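Local coordinates for hypothetical membrane protein (Corynebacterium glutamicum, PDB 6JSA) that binds heme through its C-terminal HtaA domain, the part described here, and probably passes it along the heme-uptake machinery of the cell envelope, at residues Y21-A27 with T70-L76; K57-F63 with I83-G89. All coordinates share one frame; numbering follows the deposited sequence. Where two conformers were deposited one is given.

How the interactions relate
Interaction 1 and interaction 2 lie on opposite sides of the chain's centre, their nearest atoms about 16 Å apart, yet they share an element: strand 76-88 begins in interaction 1 at Leu76 and ends in interaction 2, with 58-62 leading along the chain to 66-71. Interaction 1 is a buried contact at the heme, where a helix end and a strand turn meet over 301 Å² through a metal ligand, an imidazole and a few apolar groups. Interaction 2, far from the heme, is a regular antiparallel strand pair burying 676 Å², with one apolar face turned inward and one polar face. Side-chain chemistry dominates the first, backbone hydrogen bonding the second.

Interaction 1. Residues Y21-A27 with T70-L76; sequences YIRGSIA and TGHGGIL. With HEM (protoporphyrin IX containing Fe), chain B.
Tyr21 and His72 form the polar centre of the contact. Tyr21 OH binds the heme iron axially at 2.1 Å and accepts a hydrogen bond from His72 NE2 at 2.6 Å. The tyrosine oxygen lies close to the imidazole plane, 5° out of it, but the N-H is bent away from a straight line to it; such a bond would be expected to tune the ligand's donor strength. A backbone bond, His72 N to Ala27 O at 2.9 Å and nearly straight (177°), ties the histidine to segment 21-27.

The imidazole is sandwiched: heme C3B lies over the centre of one face, while Ala27 CA makes a CH-pi contact with the other, 3.8 Å from the ring centroid. Tyr21 is held between the porphyrin on one face and Ala27 CB on the other, both offset toward its rim.

Among the apolar contacts, Leu76, its CG anti to the backbone N (chi1 -167°), sets CD1 3.6 Å from heme C3C and 3.7 Å from Ile22 CD1.

Leu76 and Ile75 face Gly71 in a classic beta bulge. Helix 16-23 packs against the end of strand 66-71, whose Phe69 touches Ile22 and Leu76, while a backbone hydrogen bond joins Thr70 to Ser30 of strand 30-34.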
ATOM      1  N   TYR A  21      -4.327  15.768   5.682  1.00  9.01           N
ATOM      2  CA  TYR A  21      -3.671  16.154   6.924  1.00  9.53           C
ATOM      3  C   TYR A  21      -2.208  16.509   6.677  1.00  9.72           C
ATOM      4  O   TYR A  21      -1.726  17.561   7.120  1.00 10.39           O
ATOM      5  CB  TYR A  21      -3.806  15.013   7.930  1.00  9.87           C
ATOM      6  CG  TYR A  21      -2.833  15.069   9.073  1.00  8.75           C
ATOM      7  CD1 TYR A  21      -2.920  16.067  10.037  1.00 10.04           C
ATOM      8  CD2 TYR A  21      -1.829  14.118   9.197  1.00  9.07           C
ATOM      9  CE1 TYR A  21      -2.032  16.109  11.086  1.00 10.27           C
ATOM     10  CE2 TYR A  21      -0.940  14.147  10.244  1.00  9.53           C
ATOM     11  CZ  TYR A  21      -1.045  15.151  11.179  1.00 10.45           C
ATOM     12  OH  TYR A  21      -0.156  15.197  12.204  1.00 11.19           O
ATOM     13  N   ILE A  22      -1.482  15.645   5.962  1.00  9.43           N
ATOM     14  CA  ILE A  22      -0.062  15.891   5.714  1.00  9.19           C
ATOM     15  C   ILE A  22       0.143  17.239   5.031  1.00 10.02           C
ATOM     16  O   ILE A  22       1.035  18.012   5.399  1.00 11.48           O
ATOM     17  CB  ILE A  22       0.548  14.744   4.889  1.00  9.02           C
ATOM     18  CG1 ILE A  22       0.673  13.481   5.744  1.00  9.49           C
ATOM     19  CG2 ILE A  22       1.881  15.168   4.286  1.00 10.13           C
ATOM     20  CD1 ILE A  22       1.711  13.565   6.847  1.00  9.74           C
ATOM     21  N   ARG A  23      -0.674  17.539   4.023  1.00 10.75           N
ATOM     22  CA  ARG A  23      -0.523  18.763   3.246  1.00 11.62           C
ATOM     23  C   ARG A  23      -1.240  19.954   3.863  1.00 13.29           C
ATOM     24  O   ARG A  23      -1.098  21.071   3.354  1.00 15.34           O
ATOM     25  CB  ARG A  23      -1.005  18.535   1.806  1.00 12.14           C
ATOM     26  CG  ARG A  23      -0.201  17.455   1.088  1.00 12.78           C
ATOM     27  CD  ARG A  23      -0.331  17.519  -0.422  1.00 13.61           C
ATOM     28  NE  ARG A  23      -1.608  17.005  -0.909  1.00 14.08           N
ATOM     29  CZ  ARG A  23      -1.884  16.828  -2.199  1.00 13.77           C
ATOM     30  NH1 ARG A  23      -0.968  17.113  -3.124  1.00 14.38           N
ATOM     31  NH2 ARG A  23      -3.066  16.358  -2.566  1.00 14.10           N
ATOM     32  N   GLY A  24      -1.967  19.746   4.961  1.00 12.63           N
ATOM     33  CA  GLY A  24      -2.766  20.783   5.575  1.00 13.77           C
ATOM     34  C   GLY A  24      -1.979  21.646   6.545  1.00 14.23           C
ATOM     35  O   GLY A  24      -0.760  21.534   6.694  1.00 13.89           O
ATOM     36  N   SER A  25      -2.716  22.508   7.242  1.00 15.38           N
ATOM     37  CA  SER A  25      -2.134  23.571   8.052  1.00 17.03           C
ATOM     38  C   SER A  25      -1.778  23.137   9.466  1.00 15.96           C
ATOM     39  O   SER A  25      -1.290  23.966  10.243  1.00 17.91           O
ATOM     40  CB  SER A  25      -3.070  24.785   8.090  1.00 20.02           C
ATOM     41  OG  SER A  25      -4.363  24.413   8.535  1.00 22.47           O
ATOM     42  N   ILE A  26      -2.004  21.873   9.821  1.00 15.80           N
ATOM     43  CA  ILE A  26      -1.588  21.355  11.121  1.00 15.62           C
ATOM     44  C   ILE A  26      -0.247  20.639  10.982  1.00 14.52           C
ATOM     45  O   ILE A  26       0.727  20.974  11.666  1.00 14.57           O
ATOM     46  CB  ILE A  26      -2.676  20.456  11.738  1.00 17.58           C
ATOM     47  CG1 ILE A  26      -3.904  21.306  12.087  1.00 19.80           C
ATOM     48  CG2 ILE A  26      -2.124  19.712  12.949  1.00 17.45           C
ATOM     49  CD1 ILE A  26      -5.130  20.514  12.493  1.00 21.40           C
ATOM     50  N   ALA A  27      -0.174  19.655  10.090  1.00 12.43           N
ATOM     51  CA  ALA A  27       1.102  18.985   9.866  1.00 11.81           C
ATOM     52  C   ALA A  27       2.087  19.873   9.121  1.00 11.49           C
ATOM     53  O   ALA A  27       3.298  19.745   9.326  1.00 11.78           O
ATOM     54  CB  ALA A  27       0.892  17.679   9.101  1.00 11.74           C
ATOM     55  N   THR A  70       6.430  13.529   5.442  1.00  8.66           N
ATOM     56  CA  THR A  70       7.030  14.305   6.524  1.00 10.19           C
ATOM     57  C   THR A  70       6.045  15.359   7.002  1.00  9.71           C
ATOM     58  O   THR A  70       5.139  15.772   6.274  1.00 10.76           O
ATOM     59  CB  THR A  70       8.333  14.984   6.092  1.00 13.91           C
ATOM     60  OG1 THR A  70       8.077  15.824   4.964  1.00 16.30           O
ATOM     61  CG2 THR A  70       9.392  13.954   5.740  1.00 15.11           C
ATOM     62  N   GLY A  71       6.237  15.792   8.244  1.00 10.13           N
ATOM     63  CA  GLY A  71       5.382  16.811   8.833  1.00 10.60           C
ATOM     64  C   GLY A  71       5.918  17.205  10.190  1.00 10.58           C
ATOM     65  O   GLY A  71       6.836  16.575  10.726  1.00 11.15           O
ATOM     66  N   HIS A  72       5.328  18.263  10.745  1.00 11.12           N
ATOM     67  CA  HIS A  72       5.662  18.721  12.094  1.00 12.00           C
ATOM     68  C   HIS A  72       7.166  18.936  12.265  1.00 12.72           C
ATOM     69  O   HIS A  72       7.785  18.453  13.218  1.00 13.82           O
ATOM     70  CB  HIS A  72       5.114  17.760  13.146  1.00 11.70           C
ATOM     71  CG  HIS A  72       3.623  17.651  13.141  1.00 11.44           C
ATOM     72  ND1 HIS A  72       2.805  18.622  13.680  1.00 12.74           N
ATOM     73  CD2 HIS A  72       2.801  16.694  12.652  1.00 12.80           C
ATOM     74  CE1 HIS A  72       1.543  18.257  13.538  1.00 13.29           C
ATOM     75  NE2 HIS A  72       1.513  17.093  12.914  1.00 13.27           N
ATOM     76  N   GLY A  73       7.765  19.643  11.310  1.00 13.53           N
ATOM     77  CA  GLY A  73       9.186  19.939  11.394  1.00 15.63           C
ATOM     78  C   GLY A  73      10.076  18.716  11.417  1.00 17.17           C
ATOM     79  O   GLY A  73      11.181  18.772  11.968  1.00 19.74           O
ATOM     80  N   GLY A  74       9.626  17.610  10.831  1.00 16.67           N
ATOM     81  CA  GLY A  74      10.398  16.388  10.796  1.00 16.19           C
ATOM     82  C   GLY A  74      10.057  15.385  11.877  1.00 15.03           C
ATOM     83  O   GLY A  74      10.579  14.262  11.841  1.00 15.10           O
ATOM     84  N   ILE A  75       9.214  15.753  12.845  1.00 13.39           N
ATOM     85  CA  ILE A  75       8.785  14.783  13.847  1.00 13.49           C
ATOM     86  C   ILE A  75       8.030  13.639  13.186  1.00 11.87           C
ATOM     87  O   ILE A  75       8.261  12.462  13.488  1.00 13.26           O
ATOM     88  CB  ILE A  75       7.948  15.466  14.943  1.00 14.21           C
ATOM     89  CG1 ILE A  75       8.827  16.375  15.804  1.00 16.15           C
ATOM     90  CG2 ILE A  75       7.265  14.415  15.808  1.00 14.23           C
ATOM     91  CD1 ILE A  75       9.776  15.625  16.696  1.00 17.80           C
ATOM     92  N   LEU A  76       7.106  13.969  12.285  1.00 10.80           N
ATOM     93  CA  LEU A  76       6.441  12.969  11.462  1.00 10.45           C
ATOM     94  C   LEU A  76       7.366  12.616  10.303  1.00 10.35           C
ATOM     95  O   LEU A  76       7.785  13.493   9.539  1.00 10.11           O
ATOM     96  CB  LEU A  76       5.102  13.500  10.954  1.00 10.56           C
ATOM     97  CG  LEU A  76       4.124  12.504  10.319  1.00 10.40           C
ATOM     98  CD1 LEU A  76       2.701  13.067  10.349  1.00 10.39           C
ATOM     99  CD2 LEU A  76       4.517  12.139   8.888  1.00 11.51           C
TER
HETATM  100  CHA HEM B 300      -3.914  13.868  13.107  1.00 10.18           C
HETATM  101  CHB HEM B 300      -1.138  16.613  15.957  1.00 10.54           C
HETATM  102  CHC HEM B 300       2.662  13.785  14.962  1.00 10.30           C
HETATM  103  CHD HEM B 300      -0.199  10.827  12.432  1.00  8.74           C
HETATM  104  C1A HEM B 300      -3.485  14.877  13.936  1.00  9.96           C
HETATM  105  C2A HEM B 300      -4.290  15.993  14.393  1.00 10.68           C
HETATM  106  C3A HEM B 300      -3.532  16.760  15.181  1.00 11.13           C
HETATM  107  C4A HEM B 300      -2.223  16.133  15.260  1.00 10.41           C
HETATM  108  CMA HEM B 300      -3.946  18.072  15.893  1.00 12.67           C
HETATM  109  CAA HEM B 300      -5.741  16.242  13.956  1.00 12.01           C
HETATM  110  CBA HEM B 300      -5.641  16.839  12.547  1.00 14.67           C
HETATM  111  CGA HEM B 300      -6.997  17.062  11.930  1.00 18.14           C
HETATM  112  O1A HEM B 300      -7.985  16.434  12.378  1.00 20.87           O
HETATM  113  O2A HEM B 300      -7.089  17.860  10.966  1.00 20.67           O
HETATM  114  C1B HEM B 300       0.149  16.128  15.893  1.00 10.51           C
HETATM  115  C2B HEM B 300       1.329  16.748  16.459  1.00 12.33           C
HETATM  116  C3B HEM B 300       2.384  15.962  16.190  1.00 12.38           C
HETATM  117  C4B HEM B 300       1.890  14.825  15.437  1.00 11.07           C
HETATM  118  CMB HEM B 300       1.288  18.075  17.234  1.00 13.48           C
HETATM  119  CAB HEM B 300       3.880  16.127  16.544  1.00 14.69           C
HETATM  120  CBB HEM B 300       4.432  17.197  17.129  1.00 16.55           C
HETATM  121  C1C HEM B 300       2.219  12.713  14.218  1.00  9.79           C
HETATM  122  C2C HEM B 300       3.023  11.574  13.831  1.00 10.19           C
HETATM  123  C3C HEM B 300       2.250  10.763  13.104  1.00  9.57           C
HETATM  124  C4C HEM B 300       0.918  11.347  13.042  1.00  8.68           C
HETATM  125  CMC HEM B 300       4.516  11.377  14.168  1.00 11.64           C
HETATM  126  CAC HEM B 300       2.707   9.423  12.480  1.00 10.75           C
HETATM  127  CBC HEM B 300       2.327   9.077  11.239  1.00 11.80           C
HETATM  128  C1D HEM B 300      -1.453  11.387  12.421  1.00  8.97           C
HETATM  129  C2D HEM B 300      -2.613  10.809  11.788  1.00  9.61           C
HETATM  130  C3D HEM B 300      -3.637  11.642  11.968  1.00  9.41           C
HETATM  131  C4D HEM B 300      -3.159  12.786  12.714  1.00  9.79           C
HETATM  132  CMD HEM B 300      -2.630   9.461  11.050  1.00 11.03           C
HETATM  133  CAD HEM B 300      -5.078  11.453  11.448  1.00 10.51           C
HETATM  134  CBD HEM B 300      -5.179  12.186  10.103  1.00 11.36           C
HETATM  135  CGD HEM B 300      -6.537  11.946   9.495  1.00 12.40           C
HETATM  136  O1D HEM B 300      -7.499  12.677   9.840  1.00 14.84           O
HETATM  137  O2D HEM B 300      -6.659  11.018   8.657  1.00 12.79           O
HETATM  138  NA  HEM B 300      -2.223  14.989  14.484  1.00  9.50           N
HETATM  139  NB  HEM B 300       0.530  14.961  15.264  1.00 10.54           N
HETATM  140  NC  HEM B 300       0.933  12.542  13.725  1.00  9.83           N
HETATM  141  ND  HEM B 300      -1.814  12.599  12.982  1.00  9.94           N
HETATM  142 FE   HEM B 300      -0.563  13.935  13.862  1.00 10.49          FE

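Interaction 2. Residues K57-F63 with I83-G89; sequences KTGSINF and IEISFNG
Phe87 reaches across to Gly59 because its chi1 of 61° sets CG between the backbone N and the carbonyl carbon, laying the ring against the opposite strand. Gly59 N then sits over the centre of the ring face, and Gly59 CA makes a CH-pi contact 3.9 Å from the ring centroid; Gly59 has no side chain between its backbone and the ring, which lies flat on it. On the other face of the strand pair, Glu84 has CG anti to its backbone N and an extended chain, which carries the carboxylate along to Ser60. Ser60 OG donates to Glu84 OE2 at 2.8 Å on the anti side, 21° out of the carboxylate plane, while Glu84 OE1 is held by a salt bridge to Arg112.

The axes of strands 58-62 and 83-88 make an angle of 173°, antiparallel. Hydrogen-bonded pairs Gly59-Phe87 and Ile61-Ile85 alternate with non-hydrogen-bonded Thr58-Asn88, Ser60-Ser86 and Asn62-Glu84. Ile61 N to Ile85 O is 2.8 Å, and Phe63 N reaches Ile83 O at 2.9 Å. At the other end Gly89 N donates to Lys57 O at 2.8 Å. Phe63 CD2 meets Ile83 CG1 at 3.9 Å.

Strand 42-53 flanks 58-62 and strand 91-101 flanks 76-88. Ile61, Ile85 and Phe87 turn inward onto strands 3-12, 113-125 and 159-165, among them Ala8, Phe120 and Phe161, as one wall of a beta-sheet core.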
ATOM      1  N   LYS A  57      -6.475 -19.392  -7.663  1.00 16.81           N
ATOM      2  CA  LYS A  57      -6.776 -17.986  -7.384  1.00 16.34           C
ATOM      3  C   LYS A  57      -5.956 -17.441  -6.213  1.00 15.38           C
ATOM      4  O   LYS A  57      -6.489 -16.880  -5.257  1.00 16.12           O
ATOM      5  CB  LYS A  57      -8.279 -17.731  -7.202  1.00 18.02           C
ATOM      6  CG  LYS A  57      -8.690 -16.297  -7.550  1.00 19.04           C
ATOM      7  CD  LYS A  57     -10.178 -16.039  -7.329  1.00 20.35           C
ATOM      8  CE  LYS A  57     -10.559 -14.655  -7.848  1.00 22.12           C
ATOM      9  NZ  LYS A  57     -11.957 -14.248  -7.523  1.00 23.40           N
ATOM     10  N   THR A  58      -4.638 -17.615  -6.296  1.00 13.83           N
ATOM     11  CA  THR A  58      -3.706 -16.985  -5.374  1.00 13.46           C
ATOM     12  C   THR A  58      -2.675 -16.215  -6.182  1.00 12.31           C
ATOM     13  O   THR A  58      -2.439 -16.499  -7.358  1.00 13.16           O
ATOM     14  CB  THR A  58      -2.972 -17.993  -4.482  1.00 15.54           C
ATOM     15  OG1 THR A  58      -2.036 -18.743  -5.269  1.00 17.17           O
ATOM     16  CG2 THR A  58      -3.958 -18.937  -3.802  1.00 15.97           C
ATOM     17  N   GLY A  59      -2.043 -15.244  -5.545  1.00 11.41           N
ATOM     18  CA  GLY A  59      -1.040 -14.482  -6.263  1.00 11.25           C
ATOM     19  C   GLY A  59      -0.329 -13.513  -5.351  1.00 10.17           C
ATOM     20  O   GLY A  59      -0.747 -13.261  -4.213  1.00 10.78           O
ATOM     21  N   SER A  60       0.771 -12.983  -5.878  1.00 10.21           N
ATOM     22  CA  SER A  60       1.504 -11.877  -5.282  1.00 11.39           C
ATOM     23  C   SER A  60       1.941 -10.964  -6.412  1.00 11.65           C
ATOM     24  O   SER A  60       2.568 -11.423  -7.371  1.00 12.54           O
ATOM     25  CB  SER A  60       2.738 -12.366  -4.527  1.00 14.29           C
ATOM     26  OG  SER A  60       2.423 -12.611  -3.177  1.00 16.82           O
ATOM     27  N   ILE A  61       1.603  -9.686  -6.289  1.00 11.59           N
ATOM     28  CA  ILE A  61       1.941  -8.661  -7.266  1.00 11.55           C
ATOM     29  C   ILE A  61       2.874  -7.687  -6.552  1.00 10.87           C
ATOM     30  O   ILE A  61       2.472  -7.042  -5.573  1.00 10.59           O
ATOM     31  CB  ILE A  61       0.688  -7.925  -7.773  1.00 13.69           C
ATOM     32  CG1 ILE A  61      -0.489  -8.889  -8.008  1.00 16.00           C
ATOM     33  CG2 ILE A  61       1.023  -7.117  -9.020  1.00 13.58           C
ATOM     34  CD1 ILE A  61      -0.285  -9.822  -9.161  1.00 16.65           C
ATOM     35  N   ASN A  62       4.115  -7.585  -7.024  1.00 12.11           N
ATOM     36  CA  ASN A  62       5.162  -6.839  -6.335  1.00 12.85           C
ATOM     37  C   ASN A  62       5.477  -5.528  -7.041  1.00 11.45           C
ATOM     38  O   ASN A  62       5.579  -5.483  -8.273  1.00 12.40           O
ATOM     39  CB  ASN A  62       6.454  -7.655  -6.274  1.00 15.40           C
ATOM     40  CG  ASN A  62       6.341  -8.847  -5.371  1.00 20.13           C
ATOM     41  OD1 ASN A  62       6.388  -8.714  -4.148  1.00 22.02           O
ATOM     42  ND2 ASN A  62       6.206 -10.027  -5.961  1.00 21.82           N
ATOM     43  N   PHE A  63       5.677  -4.472  -6.250  1.00  9.49           N
ATOM     44  CA  PHE A  63       6.018  -3.172  -6.805  1.00  8.73           C
ATOM     45  C   PHE A  63       7.238  -2.590  -6.110  1.00  9.05           C
ATOM     46  O   PHE A  63       7.359  -2.693  -4.884  1.00 11.00           O
ATOM     47  CB  PHE A  63       4.846  -2.196  -6.642  1.00  8.76           C
ATOM     48  CG  PHE A  63       3.604  -2.652  -7.343  1.00  8.46           C
ATOM     49  CD1 PHE A  63       3.398  -2.336  -8.676  1.00  8.39           C
ATOM     50  CD2 PHE A  63       2.659  -3.433  -6.688  1.00  8.63           C
ATOM     51  CE1 PHE A  63       2.269  -2.771  -9.343  1.00  9.22           C
ATOM     52  CE2 PHE A  63       1.530  -3.873  -7.355  1.00  9.93           C
ATOM     53  CZ  PHE A  63       1.338  -3.537  -8.681  1.00  9.52           C
ATOM     54  N   ILE A  83       5.642  -2.055  -1.951  1.00  7.21           N
ATOM     55  CA  ILE A  83       4.331  -2.623  -1.651  1.00  7.40           C
ATOM     56  C   ILE A  83       4.119  -3.907  -2.443  1.00  8.01           C
ATOM     57  O   ILE A  83       4.669  -4.104  -3.539  1.00  9.13           O
ATOM     58  CB  ILE A  83       3.161  -1.640  -1.844  1.00  9.18           C
ATOM     59  CG1 ILE A  83       2.877  -1.396  -3.322  1.00  9.67           C
ATOM     60  CG2 ILE A  83       3.393  -0.353  -1.080  1.00  9.78           C
ATOM     61  CD1 ILE A  83       1.471  -0.853  -3.552  1.00 10.62           C
ATOM     62  N   GLU A  84       3.314  -4.794  -1.871  1.00  7.49           N
ATOM     63  CA  GLU A  84       2.981  -6.077  -2.469  1.00  8.03           C
ATOM     64  C   GLU A  84       1.516  -6.351  -2.179  1.00  8.16           C
ATOM     65  O   GLU A  84       1.070  -6.205  -1.036  1.00  8.90           O
ATOM     66  CB  GLU A  84       3.844  -7.195  -1.870  1.00  9.02           C
ATOM     67  CG  GLU A  84       3.386  -8.598  -2.215  1.00 11.10           C
ATOM     68  CD  GLU A  84       4.233  -9.657  -1.546  1.00 12.94           C
ATOM     69  OE1 GLU A  84       5.308  -9.313  -0.997  1.00 14.05           O
ATOM     70  OE2 GLU A  84       3.819 -10.835  -1.560  1.00 14.20           O
ATOM     71  N   ILE A  85       0.764  -6.698  -3.219  1.00  8.25           N
ATOM     72  CA  ILE A  85      -0.599  -7.189  -3.082  1.00  9.04           C
ATOM     73  C   ILE A  85      -0.544  -8.707  -3.140  1.00  9.33           C
ATOM     74  O   ILE A  85      -0.168  -9.285  -4.164  1.00  9.56           O
ATOM     75  CB  ILE A  85      -1.497  -6.640  -4.201  1.00  9.61           C
ATOM     76  CG1 ILE A  85      -1.572  -5.111  -4.123  1.00 10.16           C
ATOM     77  CG2 ILE A  85      -2.876  -7.259  -4.114  1.00 10.40           C
ATOM     78  CD1 ILE A  85      -2.226  -4.477  -5.328  1.00 10.71           C
ATOM     79  N   SER A  86      -0.907  -9.355  -2.044  1.00  9.94           N
ATOM     80  CA  SER A  86      -0.972 -10.804  -1.965  1.00 10.72           C
ATOM     81  C   SER A  86      -2.431 -11.197  -1.796  1.00 11.05           C
ATOM     82  O   SER A  86      -3.166 -10.550  -1.046  1.00 12.32           O
ATOM     83  CB  SER A  86      -0.146 -11.291  -0.774  1.00 13.44           C
ATOM     84  OG  SER A  86      -0.092 -12.697  -0.716  1.00 15.21           O
ATOM     85  N   PHE A  87      -2.866 -12.234  -2.511  1.00 11.09           N
ATOM     86  CA  PHE A  87      -4.254 -12.653  -2.405  1.00 11.66           C
ATOM     87  C   PHE A  87      -4.365 -14.168  -2.391  1.00 12.24           C
ATOM     88  O   PHE A  87      -3.560 -14.882  -2.988  1.00 12.21           O
ATOM     89  CB  PHE A  87      -5.179 -12.029  -3.473  1.00 11.99           C
ATOM     90  CG  PHE A  87      -4.818 -12.372  -4.900  1.00 12.56           C
ATOM     91  CD1 PHE A  87      -3.957 -11.563  -5.632  1.00 13.70           C
ATOM     92  CD2 PHE A  87      -5.381 -13.480  -5.526  1.00 13.19           C
ATOM     93  CE1 PHE A  87      -3.645 -11.874  -6.953  1.00 13.62           C
ATOM     94  CE2 PHE A  87      -5.070 -13.788  -6.839  1.00 13.49           C
ATOM     95  CZ  PHE A  87      -4.206 -12.984  -7.552  1.00 13.61           C
ATOM     96  N   ASN A  88      -5.380 -14.632  -1.675  1.00 13.29           N
ATOM     97  CA  ASN A  88      -5.763 -16.044  -1.626  0.54 15.02           C
ATOM     98  C   ASN A  88      -7.284 -16.029  -1.724  1.00 14.81           C
ATOM     99  O   ASN A  88      -7.958 -15.672  -0.752  1.00 15.29           O
ATOM    100  CB  ASN A  88      -5.318 -16.692  -0.319  0.54 17.49           C
ATOM    101  CG  ASN A  88      -3.811 -16.823  -0.203  0.54 19.72           C
ATOM    102  OD1 ASN A  88      -3.124 -15.892   0.214  0.54 20.29           O
ATOM    103  ND2 ASN A  88      -3.294 -17.996  -0.546  0.54 20.74           N
ATOM    104  N   GLY A  89      -7.818 -16.396  -2.883  1.00 14.44           N
ATOM    105  CA  GLY A  89      -9.239 -16.158  -3.008  1.00 15.37           C
ATOM    106  C   GLY A  89      -9.507 -14.664  -2.960  1.00 15.74           C
ATOM    107  O   GLY A  89      -8.663 -13.844  -3.328  1.00 17.14           O
TER